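Long-range contacts in homoserine dehydrogenase (Thermoplasma acidophilum, PDB 3ING), which probably catalyses the NADP-dependent interconversion of aspartate semialdehyde and homoserine on the route to threonine and methionine, and holds NADPH in this crystal: residues A[86-91]-A[101-106]; A[96-101]-A[115-120]; A[124-129]-A[227-232]. One frame throughout, in Å; residues are numbered along the deposited sequence.

Contact 1. Residues A[86-91]-A[101-106]; sequences LVDCTP and SLYRMA. With NDP (NADPH dihydro-nicotinamide-adenine-dinucleotide phosphate), chain C.
Strand 86-88 and helix 101-106 run antiparallel, their short axes at 170° and 9.8 Å apart at closest approach, with Leu86 facing Ala106 and Asp88 facing Leu102. This is the strand-to-helix layer of a beta-alpha-beta crossover in the Rossmann-type NADPH-binding domain: strand 85-88, helix 97-108 and strand 112-115 follow one another, and the two strands are parallel neighbours. At the apolar end, Leu86 CB meets Ala106 CB at 4.0 Å. Leu86 has two conformers; in the one described, its CD2 lies against Leu102 CG and near the plane of the Tyr103 ring, at its edge. The polar end is buried as well. With CG anti to its backbone N (chi1 -177°), Asp88 sends its carboxylate from the strand to the helix, where Tyr103 OH donates to the anti lone pair of Asp88 OD2 at 2.6 Å; carboxylate and ring planes stand 62° apart. The second oxygen, Asp88 OD1, serves the loop after the strand. Thr90 N reaches it at 2.9 Å, closing an Asx turn, and Thr90 OG1 donates to the syn lone pair of Asp88 OD1. Replacing Asp88 by an alanine would probably leave the Tyr103 hydroxyl with Thr115 but without its carboxylate, and the Thr90 turn, robbed of both OD1 bonds, less firmly held. Beyond that turn Pro91 CD lies 3.4 Å from C8A of the adenine, and O3D of the nicotinamide ribose donates to Thr90 O at 2.8 Å.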
loop_
_atom_site.group_PDB
_atom_site.type_symbol
_atom_site.label_atom_id
_atom_site.label_comp_id
_atom_site.label_asym_id
_atom_site.label_seq_id
_atom_site.Cartn_x
_atom_site.Cartn_y
_atom_site.Cartn_z
ATOM N N LEU A 86 -14.273 6.717 17.690
ATOM C CA LEU A 86 -15.536 6.047 17.418
ATOM C C LEU A 86 -15.395 5.264 16.119
ATOM O O LEU A 86 -14.834 5.772 15.145
ATOM C CB LEU A 86 -16.697 7.038 17.271
ATOM C CG LEU A 86 -17.989 6.390 16.723
ATOM C CD1 LEU A 86 -18.886 5.826 17.846
ATOM C CD2 LEU A 86 -18.735 7.377 15.863
ATOM N N VAL A 87 -15.876 4.022 16.122
ATOM C CA VAL A 87 -15.839 3.170 14.953
ATOM C C VAL A 87 -17.284 2.901 14.507
ATOM O O VAL A 87 -18.123 2.438 15.289
ATOM C CB VAL A 87 -15.129 1.851 15.253
ATOM C CG1 VAL A 87 -15.057 0.980 13.951
ATOM C CG2 VAL A 87 -13.752 2.104 15.876
ATOM N N ASP A 88 -17.572 3.242 13.255
ATOM C CA ASP A 88 -18.899 3.061 12.665
ATOM C C ASP A 88 -18.948 1.860 11.750
ATOM O O ASP A 88 -18.415 1.901 10.651
ATOM C CB ASP A 88 -19.289 4.302 11.870
ATOM C CG ASP A 88 -20.689 4.226 11.294
ATOM O OD1 ASP A 88 -21.400 3.279 11.636
ATOM O OD2 ASP A 88 -21.086 5.144 10.509
ATOM N N CYS A 89 -19.540 0.776 12.244
ATOM C CA CYS A 89 -19.813 -0.384 11.443
ATOM C C CYS A 89 -21.337 -0.601 11.305
ATOM O O CYS A 89 -21.827 -1.751 11.243
ATOM C CB CYS A 89 -19.152 -1.611 12.074
ATOM S SG CYS A 89 -17.333 -1.568 11.958
ATOM N N THR A 90 -22.081 0.481 11.311
ATOM C CA THR A 90 -23.550 0.423 11.158
ATOM C C THR A 90 -23.881 0.420 9.656
ATOM O O THR A 90 -23.053 0.777 8.852
ATOM C CB THR A 90 -24.249 1.629 11.806
ATOM O OG1 THR A 90 -23.857 2.815 11.103
ATOM C CG2 THR A 90 -23.880 1.754 13.295
ATOM N N PRO A 91 -25.099 -0.024 9.279
ATOM C CA PRO A 91 -25.482 -0.029 7.876
ATOM C C PRO A 91 -25.731 1.361 7.334
ATOM O O PRO A 91 -26.009 2.302 8.097
ATOM C CB PRO A 91 -26.813 -0.819 7.889
ATOM C CG PRO A 91 -26.966 -1.391 9.229
ATOM C CD PRO A 91 -26.171 -0.551 10.127
ATOM N N SER A 101 -24.486 13.005 11.985
ATOM C CA SER A 101 -24.793 13.333 13.340
ATOM C C SER A 101 -23.890 12.568 14.310
ATOM O O SER A 101 -23.387 13.120 15.283
ATOM C CB SER A 101 -26.272 13.034 13.616
ATOM O OG SER A 101 -27.112 13.820 12.774
ATOM N N LEU A 102 -23.680 11.297 14.029
ATOM C CA LEU A 102 -22.821 10.490 14.840
ATOM C C LEU A 102 -21.392 11.013 14.862
ATOM O O LEU A 102 -20.830 11.148 15.931
ATOM C CB LEU A 102 -22.870 9.046 14.359
ATOM C CG LEU A 102 -22.082 7.989 15.095
ATOM C CD1 LEU A 102 -22.622 7.796 16.496
ATOM C CD2 LEU A 102 -22.144 6.697 14.254
ATOM N N TYR A 103 -20.824 11.301 13.700
ATOM C CA TYR A 103 -19.444 11.741 13.590
ATOM C C TYR A 103 -19.287 13.105 14.237
ATOM O O TYR A 103 -18.339 13.335 14.976
ATOM C CB TYR A 103 -18.967 11.775 12.129
ATOM C CG TYR A 103 -19.195 10.463 11.357
ATOM C CD1 TYR A 103 -19.412 9.264 12.002
ATOM C CD2 TYR A 103 -19.233 10.452 9.963
ATOM C CE1 TYR A 103 -19.667 8.104 11.260
ATOM C CE2 TYR A 103 -19.500 9.314 9.245
ATOM C CZ TYR A 103 -19.719 8.144 9.901
ATOM O OH TYR A 103 -20.004 7.024 9.147
ATOM N N ARG A 104 -20.278 13.979 14.037
ATOM C CA ARG A 104 -20.249 15.300 14.654
ATOM C C ARG A 104 -20.238 15.153 16.182
ATOM O O ARG A 104 -19.401 15.751 16.869
ATOM C CB ARG A 104 -21.450 16.127 14.208
ATOM C CG ARG A 104 -21.488 17.472 14.947
ATOM C CD ARG A 104 -22.436 18.411 14.320
ATOM N NE ARG A 104 -22.718 19.558 15.183
ATOM C CZ ARG A 104 -23.499 20.572 14.842
ATOM N NH1 ARG A 104 -24.109 20.595 13.673
ATOM N NH2 ARG A 104 -23.685 21.572 15.690
HETATM N N MSE A 105 -21.136 14.329 16.710
HETATM C CA MSE A 105 -21.147 14.072 18.145
HETATM C C MSE A 105 -19.790 13.560 18.631
HETATM O O MSE A 105 -19.251 14.038 19.662
HETATM C CB MSE A 105 -22.199 13.031 18.500
HETATM C CG MSE A 105 -22.211 12.668 19.994
HETATM SE SE MSE A 105 -23.579 11.325 20.371
HETATM C CE MSE A 105 -25.056 12.314 19.692
ATOM N N ALA A 106 -19.236 12.590 17.904
ATOM C CA ALA A 106 -17.915 12.048 18.229
ATOM C C ALA A 106 -16.849 13.140 18.252
ATOM O O ALA A 106 -16.111 13.264 19.232
ATOM C CB ALA A 106 -17.522 10.946 17.255
HETATM P PA NDP C . -24.708 -5.905 9.316
HETATM O O1A NDP C . -24.265 -7.312 9.340
HETATM O O2A NDP C . -26.118 -5.661 8.931
HETATM O O5B NDP C . -24.486 -5.225 10.758
HETATM C C5B NDP C . -24.908 -3.926 11.122
HETATM C C4B NDP C . -24.755 -3.724 12.621
HETATM O O4B NDP C . -25.258 -2.477 13.026
HETATM C C3B NDP C . -25.584 -4.735 13.425
HETATM O O3B NDP C . -25.023 -4.942 14.712
HETATM C C2B NDP C . -26.904 -4.052 13.550
HETATM O O2B NDP C . -27.681 -4.489 14.630
HETATM C C1B NDP C . -26.428 -2.650 13.823
HETATM N N9A NDP C . -27.380 -1.597 13.491
HETATM C C8A NDP C . -28.346 -1.533 12.526
HETATM N N7A NDP C . -28.919 -0.290 12.596
HETATM C C5A NDP C . -28.319 0.399 13.577
HETATM C C6A NDP C . -28.553 1.676 14.044
HETATM N N6A NDP C . -29.266 2.538 13.323
HETATM N N1A NDP C . -27.758 2.084 15.054
HETATM C C2A NDP C . -26.802 1.283 15.647
HETATM N N3A NDP C . -26.549 0.004 15.189
HETATM C C4A NDP C . -27.337 -0.394 14.147
HETATM O O3 NDP C . -23.745 -5.049 8.355
HETATM P PN NDP C . -22.231 -5.410 7.953
HETATM O O1N NDP C . -22.246 -6.434 6.864
HETATM O O2N NDP C . -21.494 -5.681 9.226
HETATM O O5D NDP C . -21.696 -4.029 7.289
HETATM C C5D NDP C . -21.509 -2.951 8.207
HETATM C C4D NDP C . -21.033 -1.722 7.439
HETATM O O4D NDP C . -19.811 -2.052 6.819
HETATM C C3D NDP C . -21.955 -1.298 6.326
HETATM O O3D NDP C . -22.161 0.119 6.279
HETATM C C2D NDP C . -21.289 -1.824 5.069
HETATM O O2D NDP C . -21.605 -1.075 3.927
HETATM C C1D NDP C . -19.829 -1.712 5.441
HETATM N N1N NDP C . -18.957 -2.571 4.659
HETATM C C2N NDP C . -19.181 -3.923 4.642
HETATM C C3N NDP C . -18.505 -4.773 3.779
HETATM C C7N NDP C . -18.695 -6.235 3.920
HETATM O O7N NDP C . -17.588 -7.016 3.671
HETATM N N7N NDP C . -19.820 -6.765 4.381
HETATM C C4N NDP C . -17.242 -4.312 3.060
HETATM C C5N NDP C . -17.067 -2.823 3.177
HETATM C C6N NDP C . -17.899 -2.034 3.968
HETATM P P2B NDP C . -28.061 -6.026 14.881
HETATM O O1X NDP C . -29.062 -5.868 15.993
HETATM O O2X NDP C . -26.811 -6.918 15.139
HETATM O O3X NDP C . -28.707 -6.450 13.600
#

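Contact 2. Residues A[96-101]-A[115-120]; sequences GVREYS and TANKSG. With NDP (NADPH dihydro-nicotinamide-adenine-dinucleotide phosphate), chain C.
Asn117 meets Glu99 in the middle of this contact, and the second segment leads up to that pair and away from it. Thr115 ends its strand with an ST turn, its OG1 accepting from Asn117 N. Next, Ala116 turns to the cofactor, its O 3.2 Å from C1D of the nicotinamide ribose. A chi1 of 172° swings the Asn117 amide away from its own backbone N toward Glu99, and both ends of the amide are used. OD1 caps the following helix by accepting from Ser119 N at 2.8 Å, nearly in line with the C=O bond. ND2 donates to the anti lone pair of Glu99 OE2 at 2.9 Å, the N-H...O angle being 155°, with carboxylate and amide planes 78° apart; ND2 also bonds Thr90. Arg98 NH2 makes a salt bridge of charge alone with Glu99 OE2, which lies well out of the guanidinium plane. Glu99 CD sits over one face of that guanidinium and N6A of the adenine over the opposite one, both offset toward the rim; Thr90 OG1 also bonds Arg98 NH2. Ser93 holds Glu99 OE1. Lys118 leaves this interface and lays CE 3.4 Å from C6N of the nicotinamide. Ser119 CB packs on Glu99 OE2, while its hydroxyl bonds Ser93 O. At Gly120 the backbones close in: its CA is 4.0 Å from the CA of Gly96, the N-cap of the opposing helix, and 3.6 Å from Glu99 CB, where a beta-carbon on Gly120 would clash. Two helix starts thus meet at the C-terminal ends of the parallel strands, the usual cofactor site of a Rossmann-type domain.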
loop_
_atom_site.group_PDB
_atom_site.type_symbol
_atom_site.label_atom_id
_atom_site.label_comp_id
_atom_site.label_asym_id
_atom_site.label_seq_id
_atom_site.Cartn_x
_atom_site.Cartn_y
_atom_site.Cartn_z
ATOM N N GLY A 96 -27.460 9.695 4.766
ATOM C CA GLY A 96 -26.219 10.055 5.441
ATOM C C GLY A 96 -26.329 10.935 6.664
ATOM O O GLY A 96 -25.330 11.236 7.278
ATOM N N VAL A 97 -27.543 11.338 7.032
ATOM C CA VAL A 97 -27.742 12.314 8.112
ATOM C C VAL A 97 -27.435 11.700 9.474
ATOM O O VAL A 97 -26.812 12.336 10.320
ATOM C CB VAL A 97 -29.183 12.899 8.034
ATOM C CG1 VAL A 97 -29.469 13.783 9.205
ATOM C CG2 VAL A 97 -29.360 13.643 6.671
ATOM N N ARG A 98 -27.855 10.446 9.677
ATOM C CA ARG A 98 -27.585 9.738 10.914
ATOM C C ARG A 98 -26.064 9.624 11.181
ATOM O O ARG A 98 -25.581 9.853 12.305
ATOM C CB ARG A 98 -28.235 8.340 10.867
ATOM C CG ARG A 98 -28.029 7.552 12.156
ATOM C CD ARG A 98 -28.637 6.142 12.148
ATOM N NE ARG A 98 -28.083 5.297 11.094
ATOM C CZ ARG A 98 -26.854 4.761 11.126
ATOM N NH1 ARG A 98 -26.002 4.980 12.133
ATOM N NH2 ARG A 98 -26.456 4.019 10.123
ATOM N N GLU A 99 -25.322 9.318 10.127
ATOM C CA GLU A 99 -23.884 9.158 10.191
ATOM C C GLU A 99 -23.196 10.497 10.461
ATOM O O GLU A 99 -22.300 10.598 11.311
ATOM C CB GLU A 99 -23.395 8.544 8.893
ATOM C CG GLU A 99 -23.853 7.068 8.638
ATOM C CD GLU A 99 -25.198 6.872 7.925
ATOM O OE1 GLU A 99 -25.983 7.841 7.821
ATOM O OE2 GLU A 99 -25.491 5.696 7.519
ATOM N N TYR A 100 -23.605 11.529 9.721
ATOM C CA TYR A 100 -23.092 12.856 9.985
ATOM C C TYR A 100 -23.293 13.238 11.456
ATOM O O TYR A 100 -22.385 13.750 12.088
ATOM C CB TYR A 100 -23.723 13.916 9.066
ATOM C CG TYR A 100 -23.636 15.332 9.615
ATOM C CD1 TYR A 100 -22.416 16.002 9.697
ATOM C CD2 TYR A 100 -24.761 15.982 10.065
ATOM C CE1 TYR A 100 -22.349 17.315 10.211
ATOM C CE2 TYR A 100 -24.698 17.278 10.602
ATOM C CZ TYR A 100 -23.488 17.926 10.652
ATOM O OH TYR A 100 -23.409 19.199 11.157
ATOM N N SER A 101 -24.486 13.005 11.985
ATOM C CA SER A 101 -24.793 13.333 13.340
ATOM C C SER A 101 -23.890 12.568 14.310
ATOM O O SER A 101 -23.387 13.120 15.283
ATOM C CB SER A 101 -26.272 13.034 13.616
ATOM O OG SER A 101 -27.112 13.820 12.774
ATOM N N THR A 115 -14.549 4.720 9.948
ATOM C CA THR A 115 -15.791 4.197 9.447
ATOM C C THR A 115 -15.612 3.191 8.317
ATOM O O THR A 115 -14.745 3.321 7.462
ATOM C CB THR A 115 -16.741 5.347 8.992
ATOM O OG1 THR A 115 -18.059 4.818 8.663
ATOM C CG2 THR A 115 -16.158 6.123 7.778
ATOM N N ALA A 116 -16.472 2.185 8.350
ATOM C CA ALA A 116 -16.739 1.240 7.240
ATOM C C ALA A 116 -18.016 1.616 6.487
ATOM O O ALA A 116 -18.264 1.133 5.382
ATOM C CB ALA A 116 -16.914 -0.228 7.814
ATOM N N ASN A 117 -18.829 2.450 7.109
ATOM C CA ASN A 117 -20.107 2.871 6.549
ATOM C C ASN A 117 -19.852 3.969 5.504
ATOM O O ASN A 117 -19.154 4.928 5.780
ATOM C CB ASN A 117 -21.021 3.303 7.712
ATOM C CG ASN A 117 -22.340 3.955 7.255
ATOM O OD1 ASN A 117 -22.360 4.644 6.274
ATOM N ND2 ASN A 117 -23.405 3.759 8.012
ATOM N N LYS A 118 -20.407 3.789 4.297
ATOM C CA LYS A 118 -20.168 4.663 3.151
ATOM C C LYS A 118 -21.158 5.796 3.002
ATOM O O LYS A 118 -20.910 6.730 2.229
ATOM C CB LYS A 118 -20.235 3.820 1.875
ATOM C CG LYS A 118 -19.273 2.654 1.975
ATOM C CD LYS A 118 -19.613 1.505 1.059
ATOM C CE LYS A 118 -19.038 0.196 1.645
ATOM N NZ LYS A 118 -19.439 -1.000 0.852
ATOM N N SER A 119 -22.289 5.720 3.700
ATOM C CA SER A 119 -23.402 6.657 3.410
ATOM C C SER A 119 -23.175 8.086 3.901
ATOM O O SER A 119 -23.552 9.056 3.245
ATOM C CB SER A 119 -24.681 6.123 4.025
ATOM O OG SER A 119 -25.787 6.931 3.665
ATOM N N GLY A 120 -22.592 8.226 5.081
ATOM C CA GLY A 120 -22.280 9.562 5.600
ATOM C C GLY A 120 -21.366 10.301 4.656
ATOM O O GLY A 120 -21.682 11.363 4.214
HETATM P PA NDP C . -24.708 -5.905 9.316
HETATM O O1A NDP C . -24.265 -7.312 9.340
HETATM O O2A NDP C . -26.118 -5.661 8.931
HETATM O O5B NDP C . -24.486 -5.225 10.758
HETATM C C5B NDP C . -24.908 -3.926 11.122
HETATM C C4B NDP C . -24.755 -3.724 12.621
HETATM O O4B NDP C . -25.258 -2.477 13.026
HETATM C C3B NDP C . -25.584 -4.735 13.425
HETATM O O3B NDP C . -25.023 -4.942 14.712
HETATM C C2B NDP C . -26.904 -4.052 13.550
HETATM O O2B NDP C . -27.681 -4.489 14.630
HETATM C C1B NDP C . -26.428 -2.650 13.823
HETATM N N9A NDP C . -27.380 -1.597 13.491
HETATM C C8A NDP C . -28.346 -1.533 12.526
HETATM N N7A NDP C . -28.919 -0.290 12.596
HETATM C C5A NDP C . -28.319 0.399 13.577
HETATM C C6A NDP C . -28.553 1.676 14.044
HETATM N N6A NDP C . -29.266 2.538 13.323
HETATM N N1A NDP C . -27.758 2.084 15.054
HETATM C C2A NDP C . -26.802 1.283 15.647
HETATM N N3A NDP C . -26.549 0.004 15.189
HETATM C C4A NDP C . -27.337 -0.394 14.147
HETATM O O3 NDP C . -23.745 -5.049 8.355
HETATM P PN NDP C . -22.231 -5.410 7.953
HETATM O O1N NDP C . -22.246 -6.434 6.864
HETATM O O2N NDP C . -21.494 -5.681 9.226
HETATM O O5D NDP C . -21.696 -4.029 7.289
HETATM C C5D NDP C . -21.509 -2.951 8.207
HETATM C C4D NDP C . -21.033 -1.722 7.439
HETATM O O4D NDP C . -19.811 -2.052 6.819
HETATM C C3D NDP C . -21.955 -1.298 6.326
HETATM O O3D NDP C . -22.161 0.119 6.279
HETATM C C2D NDP C . -21.289 -1.824 5.069
HETATM O O2D NDP C . -21.605 -1.075 3.927
HETATM C C1D NDP C . -19.829 -1.712 5.441
HETATM N N1N NDP C . -18.957 -2.571 4.659
HETATM C C2N NDP C . -19.181 -3.923 4.642
HETATM C C3N NDP C . -18.505 -4.773 3.779
HETATM C C7N NDP C . -18.695 -6.235 3.920
HETATM O O7N NDP C . -17.588 -7.016 3.671
HETATM N N7N NDP C . -19.820 -6.765 4.381
HETATM C C4N NDP C . -17.242 -4.312 3.060
HETATM C C5N NDP C . -17.067 -2.823 3.177
HETATM C C6N NDP C . -17.899 -2.034 3.968
HETATM P P2B NDP C . -28.061 -6.026 14.881
HETATM O O1X NDP C . -29.062 -5.868 15.993
HETATM O O2X NDP C . -26.811 -6.918 15.139
HETATM O O3X NDP C . -28.707 -6.450 13.600
#

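Contact 3. Residues A[124-129]-A[227-232]; sequences KWHDIM and GTEYTL
Helix 119-135 of the nucleotide-binding domain meets here the irregular chain 227-232 that follows helix 212-226, and Glu229 contributes the largest share of the contact. Its extended chain (chi2 -165°) carries the carboxylate out to His126 while CG stays beside Trp125. His126 ND1 donates to Glu229 OE1 at 2.8 Å with an N-H...O angle of 157°; the oxygen lies in the imidazole plane, whereas the nitrogen is 25° out of the carboxylate plane, on the syn side. The planes are perpendicular. This histidine-carboxylate hydrogen bond is a surface link from helix 119-135 of the Rossmann-type domain to the loop between helix 212-226 and strand 249-258. On the other flank Glu229 CG packs against Trp125 CD1 at 3.6 Å, and the indole has CE of selenomethionine Met129 over one face, offset toward the rim. Water mediates the rest. One molecule accepts from Trp125 NE1 at 3.0 Å and donates to Glu229 OE2 at 2.6 Å; another links that oxygen to His126 O. A third joins Trp125 N to Tyr230 O, while a fourth donates to Thr228 O and takes a weak bond from Trp125 NE1. Asn223 of helix 212-226 touches the indole and holds both Thr228 OG1 and Tyr230 N.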
loop_
_atom_site.group_PDB
_atom_site.type_symbol
_atom_site.label_atom_id
_atom_site.label_comp_id
_atom_site.label_asym_id
_atom_site.label_seq_id
_atom_site.Cartn_x
_atom_site.Cartn_y
_atom_site.Cartn_z
ATOM N N LYS A 124 -22.786 13.448 2.764
ATOM C CA LYS A 124 -22.549 14.581 3.643
ATOM C C LYS A 124 -21.046 14.875 3.852
ATOM O O LYS A 124 -20.624 15.304 4.931
ATOM C CB LYS A 124 -23.220 14.313 5.001
ATOM C CG LYS A 124 -24.747 14.059 4.961
ATOM C CD LYS A 124 -25.587 15.094 5.643
ATOM C CE LYS A 124 -25.097 16.506 5.433
ATOM N NZ LYS A 124 -26.173 17.503 5.365
ATOM N N TRP A 125 -20.266 14.715 2.797
ATOM C CA TRP A 125 -18.812 14.912 2.854
ATOM C C TRP A 125 -18.495 16.286 3.395
ATOM O O TRP A 125 -17.678 16.439 4.292
ATOM C CB TRP A 125 -18.220 14.795 1.451
ATOM C CG TRP A 125 -16.756 14.933 1.398
ATOM C CD1 TRP A 125 -16.031 16.095 1.380
ATOM C CD2 TRP A 125 -15.803 13.863 1.386
ATOM N NE1 TRP A 125 -14.695 15.801 1.340
ATOM C CE2 TRP A 125 -14.531 14.440 1.342
ATOM C CE3 TRP A 125 -15.913 12.464 1.410
ATOM C CZ2 TRP A 125 -13.366 13.681 1.340
ATOM C CZ3 TRP A 125 -14.755 11.704 1.398
ATOM C CH2 TRP A 125 -13.494 12.321 1.362
ATOM N N HIS A 126 -19.157 17.292 2.849
ATOM C CA HIS A 126 -18.883 18.675 3.231
ATOM C C HIS A 126 -19.100 18.923 4.722
ATOM O O HIS A 126 -18.222 19.446 5.401
ATOM C CB HIS A 126 -19.720 19.666 2.407
ATOM C CG HIS A 126 -19.623 21.075 2.912
ATOM N ND1 HIS A 126 -18.611 21.935 2.525
ATOM C CD2 HIS A 126 -20.368 21.751 3.817
ATOM C CE1 HIS A 126 -18.751 23.087 3.161
ATOM N NE2 HIS A 126 -19.792 22.994 3.976
ATOM N N ASP A 127 -20.278 18.555 5.226
ATOM C CA ASP A 127 -20.597 18.798 6.613
ATOM C C ASP A 127 -19.749 17.954 7.528
ATOM O O ASP A 127 -19.304 18.418 8.564
ATOM C CB ASP A 127 -22.075 18.527 6.881
ATOM C CG ASP A 127 -22.972 19.531 6.184
ATOM O OD1 ASP A 127 -22.603 20.711 6.214
ATOM O OD2 ASP A 127 -24.005 19.126 5.604
ATOM N N ILE A 128 -19.501 16.712 7.144
ATOM C CA ILE A 128 -18.615 15.884 7.946
ATOM C C ILE A 128 -17.207 16.470 8.012
ATOM O O ILE A 128 -16.616 16.520 9.091
ATOM C CB ILE A 128 -18.547 14.444 7.425
ATOM C CG1 ILE A 128 -19.894 13.754 7.653
ATOM C CG2 ILE A 128 -17.352 13.694 8.090
ATOM C CD1 ILE A 128 -20.043 12.412 6.923
HETATM N N MSE A 129 -16.647 16.929 6.888
HETATM C CA MSE A 129 -15.243 17.457 6.950
HETATM C C MSE A 129 -15.160 18.777 7.662
HETATM O O MSE A 129 -14.158 19.079 8.323
HETATM C CB MSE A 129 -14.646 17.553 5.565
HETATM C CG MSE A 129 -14.625 16.200 4.889
HETATM SE SE MSE A 129 -13.634 14.816 5.936
HETATM C CE MSE A 129 -13.905 13.341 4.773
ATOM N N GLY A 227 -10.175 16.138 -4.272
ATOM C CA GLY A 227 -10.465 17.244 -3.382
ATOM C C GLY A 227 -11.800 17.914 -3.608
ATOM O O GLY A 227 -11.995 19.061 -3.217
ATOM N N THR A 228 -12.731 17.220 -4.239
ATOM C CA THR A 228 -14.046 17.751 -4.469
ATOM C C THR A 228 -14.935 17.417 -3.272
ATOM O O THR A 228 -14.504 16.709 -2.341
ATOM C CB THR A 228 -14.628 17.107 -5.731
ATOM O OG1 THR A 228 -14.403 15.692 -5.651
ATOM C CG2 THR A 228 -13.904 17.645 -6.960
ATOM N N GLU A 229 -16.170 17.937 -3.296
ATOM C CA GLU A 229 -17.144 17.637 -2.265
ATOM C C GLU A 229 -18.434 17.192 -2.947
ATOM O O GLU A 229 -19.509 17.689 -2.640
ATOM C CB GLU A 229 -17.340 18.844 -1.336
ATOM C CG GLU A 229 -16.080 19.136 -0.574
ATOM C CD GLU A 229 -16.329 20.064 0.586
ATOM O OE1 GLU A 229 -17.148 20.974 0.390
ATOM O OE2 GLU A 229 -15.721 19.876 1.673
ATOM N N TYR A 230 -18.302 16.238 -3.882
ATOM C CA TYR A 230 -19.428 15.725 -4.596
ATOM C C TYR A 230 -20.315 14.900 -3.639
ATOM O O TYR A 230 -19.878 14.502 -2.552
ATOM C CB TYR A 230 -18.970 14.824 -5.739
ATOM C CG TYR A 230 -18.372 15.499 -6.969
ATOM C CD1 TYR A 230 -18.114 16.851 -7.027
ATOM C CD2 TYR A 230 -17.988 14.724 -8.062
ATOM C CE1 TYR A 230 -17.502 17.417 -8.156
ATOM C CE2 TYR A 230 -17.399 15.282 -9.178
ATOM C CZ TYR A 230 -17.152 16.619 -9.228
ATOM O OH TYR A 230 -16.547 17.119 -10.383
ATOM N N THR A 231 -21.574 14.740 -4.046
ATOM C CA THR A 231 -22.525 13.842 -3.415
ATOM C C THR A 231 -22.964 12.821 -4.489
ATOM O O THR A 231 -22.496 12.850 -5.634
ATOM C CB THR A 231 -23.788 14.607 -2.947
ATOM O OG1 THR A 231 -24.541 15.029 -4.095
ATOM C CG2 THR A 231 -23.428 15.847 -2.066
ATOM N N LEU A 232 -23.917 11.964 -4.148
ATOM C CA LEU A 232 -24.462 10.997 -5.103
ATOM C C LEU A 232 -25.084 11.657 -6.313
ATOM O O LEU A 232 -25.126 11.054 -7.380
ATOM C CB LEU A 232 -25.500 10.105 -4.398
ATOM C CG LEU A 232 -24.921 9.140 -3.344
ATOM C CD1 LEU A 232 -26.017 8.447 -2.464
ATOM C CD2 LEU A 232 -24.023 8.070 -4.014
HETATM O O HOH W 1 -20.990 13.917 -0.062
HETATM O O HOH W 2 -12.447 16.752 -0.615
HETATM O O HOH W 3 -13.510 18.543 1.631
HETATM O O HOH W 4 -16.051 20.723 4.244
#

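In the fold
Contacts 1 and 2 are buried, with centres about 7 Å apart, and share helix 97-108: contact 1 uses its face toward the sheet, contact 2 its N-terminal end beside NADPH. Tyr103 OH, probably hydrogen-bonded to Thr115 OG1 at 3.0 Å, joins them, and their segments alternate along the chain. Contact 3 shares helix 119-135 with contact 2 but lies further down that helix at the surface, about 12 Å away between centres. Its bonds run largely through water, whereas contact 1 combines apolar packing with a direct carboxylate bond and contact 2 a buried amide-carboxylate bond with capping and close glycine backbones. Ile128, in the helix of contact 3, packs on Tyr103 of contact 1 and Gly120 of contact 2.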